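Local coordinates for protein toxin PAU_02230 (Photorhabdus asymbiotica subsp. asymbiotica ATCC 43949, PDB 6HV6) that is a bacterial toxin, also called PaTox, whose modelled part combines a largely helical arm with a six-stranded antiparallel sheet, at residues R283-K288 with S340-P345; I262-L267 with F326-M331. The protein carries 1 engineered substitution. All coordinates share one frame; numbering follows the deposited sequence.

In the fold
Contact 1 is the outer strand pairing of the six-stranded antiparallel sheet, and it lies at the surface; contact 2, where a loop rests on helix 320-334, is mostly buried. The two share no element, but helix 320-334 leads along the chain into strand 342-346, and their centres are about 11 Å apart. They meet in part through Phe327, whose CZ lies 3.8 Å from Val284 CG1, while its CE2 comes within 3.7 Å of Phe343 CZ; Phe343 also packs on Ile262, and Val341 on Val264. Contact 1 uses backbone hydrogen bonds and a polar cluster on one face; its opposite, apolar face turns toward the helix. Between its segments, contact 2 relies on apolar packing.

Contact 1: residues R283-K288 with S340-P345; sequences RVDAPK and SVSFHP
Residues 283-286 run antiparallel to 342-345, the two short strand axes 4.8 Å apart and their directions at 149°. This is the edge pairing of the antiparallel sheet, in which strand 342-346 is outermost and strand 280-286 is next to it. Arg283 with His344 and Asp285 with Ser342 are hydrogen-bonded pairs, each joined in both directions between backbone N and O; Arg283 N to His344 O is 2.7 Å. Val284 with Phe343 is the non-hydrogen-bonded pair between them.

The polar face carries Arg283, Asp285, Ser342 and His344. With CG anti to its backbone N (chi1 -176°) and a bend further along, Arg283 brings its guanidinium flat over the His344 ring, centres 4.6 Å apart and planes at 17°. Asp285 holds the Arg283 guanidinium from its edge in a side-on salt bridge, NE to OD1 2.8 Å and NH2 to OD2 3.0 Å, while NH1 is bonded to Asn253 OD1. Asp285 OD2 also sits over the face of the imidazole that NH2 covers, and its 3.1 Å approach to His344 NE2 is too poorly angled for a hydrogen bond. What His344 NE2 does bond, in the ring plane, is Ser342 OG at 2.7 Å, which helps fix the ring's rotation.

On the other face Val284 packs with its two methyls in different directions, and Phe327 of helix 320-334 covers both Val284 and Val341. Val284 CG1 meets Val341 CG1 at 3.6 Å, whereas CG2 comes obliquely upon the CD1 and CE1 atoms of Phe343.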
# COMPACT_ATOMS: atom_id res chain seq x y z
N ARG A 283 6.60 -14.44 8.89
CA ARG A 283 6.84 -13.33 7.99
C ARG A 283 7.17 -13.88 6.60
O ARG A 283 7.95 -14.84 6.47
CB ARG A 283 7.98 -12.45 8.51
CG ARG A 283 8.22 -11.19 7.67
CD ARG A 283 9.46 -10.42 8.14
NE ARG A 283 10.67 -11.05 7.65
CZ ARG A 283 11.60 -11.62 8.40
NH1 ARG A 283 11.49 -11.63 9.73
NH2 ARG A 283 12.66 -12.17 7.83
N VAL A 284 6.57 -13.30 5.57
CA VAL A 284 6.82 -13.68 4.18
C VAL A 284 7.66 -12.60 3.52
O VAL A 284 7.20 -11.46 3.37
CB VAL A 284 5.51 -13.90 3.40
CG1 VAL A 284 5.81 -14.39 1.97
CG2 VAL A 284 4.62 -14.92 4.11
N ASP A 285 8.88 -12.94 3.13
CA ASP A 285 9.74 -12.01 2.40
C ASP A 285 9.62 -12.29 0.91
O ASP A 285 9.69 -13.44 0.49
CB ASP A 285 11.20 -12.14 2.84
CG ASP A 285 11.41 -11.78 4.30
OD1 ASP A 285 10.58 -11.03 4.87
OD2 ASP A 285 12.43 -12.24 4.87
N ALA A 286 9.42 -11.23 0.12
CA ALA A 286 9.21 -11.34 -1.32
C ALA A 286 9.93 -10.16 -1.99
O ALA A 286 10.40 -9.27 -1.27
CB ALA A 286 7.72 -11.34 -1.65
N PRO A 287 10.04 -10.11 -3.33
CA PRO A 287 10.74 -8.98 -3.96
C PRO A 287 10.16 -7.63 -3.55
O PRO A 287 9.03 -7.30 -3.91
CB PRO A 287 10.56 -9.25 -5.46
CG PRO A 287 10.54 -10.74 -5.55
CD PRO A 287 9.78 -11.19 -4.31
N LYS A 288 10.94 -6.86 -2.78
CA LYS A 288 10.55 -5.52 -2.33
C LYS A 288 9.19 -5.50 -1.64
O LYS A 288 8.43 -4.53 -1.74
CB LYS A 288 10.56 -4.53 -3.50
CG LYS A 288 11.95 -4.33 -4.10
CD LYS A 288 11.90 -3.51 -5.37
CE LYS A 288 13.30 -3.25 -5.90
NZ LYS A 288 14.13 -2.47 -4.92
N SER A 340 12.00 -16.61 -4.83
CA SER A 340 12.10 -15.26 -4.31
C SER A 340 11.20 -15.05 -3.11
O SER A 340 11.28 -13.99 -2.48
CB SER A 340 11.78 -14.23 -5.39
OG SER A 340 10.38 -14.08 -5.58
N VAL A 341 10.36 -16.03 -2.78
CA VAL A 341 9.40 -15.93 -1.68
C VAL A 341 9.87 -16.87 -0.57
O VAL A 341 10.07 -18.06 -0.80
CB VAL A 341 7.98 -16.28 -2.14
CG1 VAL A 341 7.00 -16.21 -0.96
CG2 VAL A 341 7.54 -15.35 -3.27
N SER A 342 10.05 -16.33 0.64
CA SER A 342 10.62 -17.13 1.73
C SER A 342 9.84 -16.87 3.01
O SER A 342 9.14 -15.86 3.15
CB SER A 342 12.11 -16.84 1.95
OG SER A 342 12.36 -15.47 2.25
N PHE A 343 9.97 -17.80 3.95
CA PHE A 343 9.12 -17.87 5.12
C PHE A 343 9.97 -17.83 6.37
O PHE A 343 10.95 -18.57 6.48
CB PHE A 343 8.26 -19.14 5.08
CG PHE A 343 7.35 -19.18 3.89
CD1 PHE A 343 6.13 -18.55 3.91
CD2 PHE A 343 7.75 -19.82 2.73
CE1 PHE A 343 5.30 -18.57 2.81
CE2 PHE A 343 6.92 -19.84 1.62
CZ PHE A 343 5.70 -19.22 1.66
N HIS A 344 9.60 -16.96 7.31
CA HIS A 344 10.44 -16.69 8.46
C HIS A 344 9.59 -16.64 9.72
O HIS A 344 8.73 -15.75 9.85
CB HIS A 344 11.21 -15.39 8.25
CG HIS A 344 12.03 -15.39 6.99
ND1 HIS A 344 13.37 -15.69 6.98
CD2 HIS A 344 11.69 -15.15 5.71
CE1 HIS A 344 13.83 -15.62 5.74
NE2 HIS A 344 12.82 -15.29 4.95
N PRO A 345 9.76 -17.59 10.64
CA PRO A 345 8.95 -17.59 11.86
C PRO A 345 9.17 -16.31 12.65
O PRO A 345 10.30 -15.83 12.79
CB PRO A 345 9.46 -18.81 12.63
CG PRO A 345 10.21 -19.64 11.61
CD PRO A 345 10.77 -18.66 10.63

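Contact 2: residues I262-L267 with F326-M331; sequences INVSNL and FFQKKM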
# COMPACT_ATOMS: atom_id res chain seq x y z
N ILE A 262 10.19 -25.30 3.26
CA ILE A 262 8.81 -24.90 3.00
C ILE A 262 8.85 -23.85 1.90
O ILE A 262 9.50 -22.81 2.05
CB ILE A 262 8.12 -24.36 4.26
CG1 ILE A 262 8.39 -25.28 5.46
CG2 ILE A 262 6.63 -24.25 4.02
CD1 ILE A 262 7.85 -26.69 5.29
N ASN A 263 8.17 -24.12 0.79
CA ASN A 263 8.12 -23.21 -0.34
C ASN A 263 6.66 -22.98 -0.73
O ASN A 263 5.74 -23.52 -0.12
CB ASN A 263 8.92 -23.77 -1.52
CG ASN A 263 8.48 -25.15 -1.90
OD1 ASN A 263 7.32 -25.36 -2.26
ND2 ASN A 263 9.39 -26.11 -1.81
N VAL A 264 6.47 -22.18 -1.79
CA VAL A 264 5.12 -21.83 -2.21
C VAL A 264 4.35 -23.07 -2.65
O VAL A 264 3.14 -23.19 -2.41
CB VAL A 264 5.17 -20.77 -3.32
CG1 VAL A 264 3.77 -20.28 -3.64
CG2 VAL A 264 6.04 -19.61 -2.89
N SER A 265 5.03 -24.02 -3.29
CA SER A 265 4.33 -25.17 -3.86
C SER A 265 3.80 -26.10 -2.78
O SER A 265 2.69 -26.62 -2.90
CB SER A 265 5.24 -25.92 -4.83
OG SER A 265 5.33 -25.24 -6.07
N ASN A 266 4.57 -26.33 -1.71
CA ASN A 266 4.19 -27.29 -0.69
C ASN A 266 3.56 -26.64 0.54
O ASN A 266 3.42 -27.30 1.58
CB ASN A 266 5.38 -28.17 -0.28
CG ASN A 266 6.48 -27.39 0.46
OD1 ASN A 266 6.33 -26.21 0.78
ND2 ASN A 266 7.58 -28.07 0.76
N LEU A 267 3.18 -25.36 0.46
CA LEU A 267 2.68 -24.68 1.65
C LEU A 267 1.40 -25.32 2.17
O LEU A 267 1.18 -25.39 3.38
CB LEU A 267 2.45 -23.19 1.34
CG LEU A 267 2.18 -22.27 2.54
CD1 LEU A 267 3.46 -22.05 3.33
CD2 LEU A 267 1.60 -20.94 2.10
N PHE A 326 -5.02 -19.74 -1.72
CA PHE A 326 -5.20 -18.32 -2.01
C PHE A 326 -3.86 -17.61 -2.07
O PHE A 326 -3.58 -16.84 -3.00
CB PHE A 326 -6.11 -17.70 -0.96
CG PHE A 326 -6.33 -16.24 -1.15
CD1 PHE A 326 -7.02 -15.77 -2.25
CD2 PHE A 326 -5.84 -15.33 -0.22
CE1 PHE A 326 -7.22 -14.42 -2.43
CE2 PHE A 326 -6.04 -13.97 -0.40
CZ PHE A 326 -6.74 -13.52 -1.50
N PHE A 327 -3.00 -17.85 -1.08
CA PHE A 327 -1.67 -17.24 -1.07
C PHE A 327 -0.89 -17.59 -2.33
O PHE A 327 -0.24 -16.72 -2.93
CB PHE A 327 -0.91 -17.68 0.20
CG PHE A 327 0.54 -17.30 0.21
CD1 PHE A 327 0.95 -16.07 0.73
CD2 PHE A 327 1.51 -18.17 -0.28
CE1 PHE A 327 2.29 -15.71 0.74
CE2 PHE A 327 2.85 -17.82 -0.27
CZ PHE A 327 3.24 -16.58 0.24
N GLN A 328 -0.93 -18.85 -2.76
CA GLN A 328 -0.20 -19.21 -3.96
C GLN A 328 -0.76 -18.50 -5.19
O GLN A 328 0.01 -18.04 -6.05
CB GLN A 328 -0.21 -20.73 -4.18
CG GLN A 328 0.50 -21.13 -5.46
CD GLN A 328 0.59 -22.64 -5.66
OE1 GLN A 328 -0.35 -23.37 -5.34
NE2 GLN A 328 1.71 -23.10 -6.19
N LYS A 329 -2.08 -18.40 -5.30
CA LYS A 329 -2.68 -17.67 -6.41
C LYS A 329 -2.22 -16.21 -6.41
O LYS A 329 -1.95 -15.63 -7.47
CB LYS A 329 -4.20 -17.77 -6.33
CG LYS A 329 -4.95 -17.05 -7.42
CD LYS A 329 -6.43 -17.39 -7.38
CE LYS A 329 -7.14 -16.75 -6.19
NZ LYS A 329 -8.57 -17.21 -6.09
N LYS A 330 -2.11 -15.61 -5.22
CA LYS A 330 -1.68 -14.21 -5.16
C LYS A 330 -0.20 -14.05 -5.49
O LYS A 330 0.20 -13.03 -6.06
CB LYS A 330 -2.00 -13.64 -3.77
CG LYS A 330 -3.51 -13.53 -3.47
CD LYS A 330 -4.21 -12.56 -4.45
CE LYS A 330 -5.23 -13.25 -5.32
NZ LYS A 330 -6.07 -12.27 -6.09
N MET A 331 0.64 -15.03 -5.15
CA MET A 331 2.04 -14.92 -5.54
C MET A 331 2.19 -14.99 -7.06
O MET A 331 2.97 -14.24 -7.65
CB MET A 331 2.86 -16.02 -4.86
CG MET A 331 2.93 -15.90 -3.31
SD MET A 331 3.43 -14.27 -2.65
CE MET A 331 1.87 -13.49 -2.30
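Val264 and Leu267 turn their side chains toward Phe327 and Gln328, laying an Asx-motif turn of the 262-267 loop against helix 320-334. The tight part is apolar. Leu267 CD2 touches Phe327 CD2 at 3.7 Å, the leucine crossing the phenylalanine side chain at about a right angle and approaching the ring obliquely. Val264 CG1 is looser on the same ring, 4.3 Å from Phe327 CE2, and lies nearer Gln328 CG at 3.8 Å. Within the helix, Met331 CG covers one face of the Phe327 ring, and Phe307 of strand 304-309 adds an edge-to-face ring contact.

Toward solvent the packing thins. Gln328 keeps CG anti to its backbone N (chi1 178°) and extends onward past Val264, which takes its amide alongside exposed Ser265; there NE2 comes no closer than 4.1 Å to Ser265 CA, a loose contact.

Two asparagines help hold the turn's shape. Each side-chain oxygen accepts from the other residue's backbone: Asn263 N gives to Asn266 OD1 at 2.8 Å, and Asn266 N reaches Asn263 OD1 at 3.0 Å.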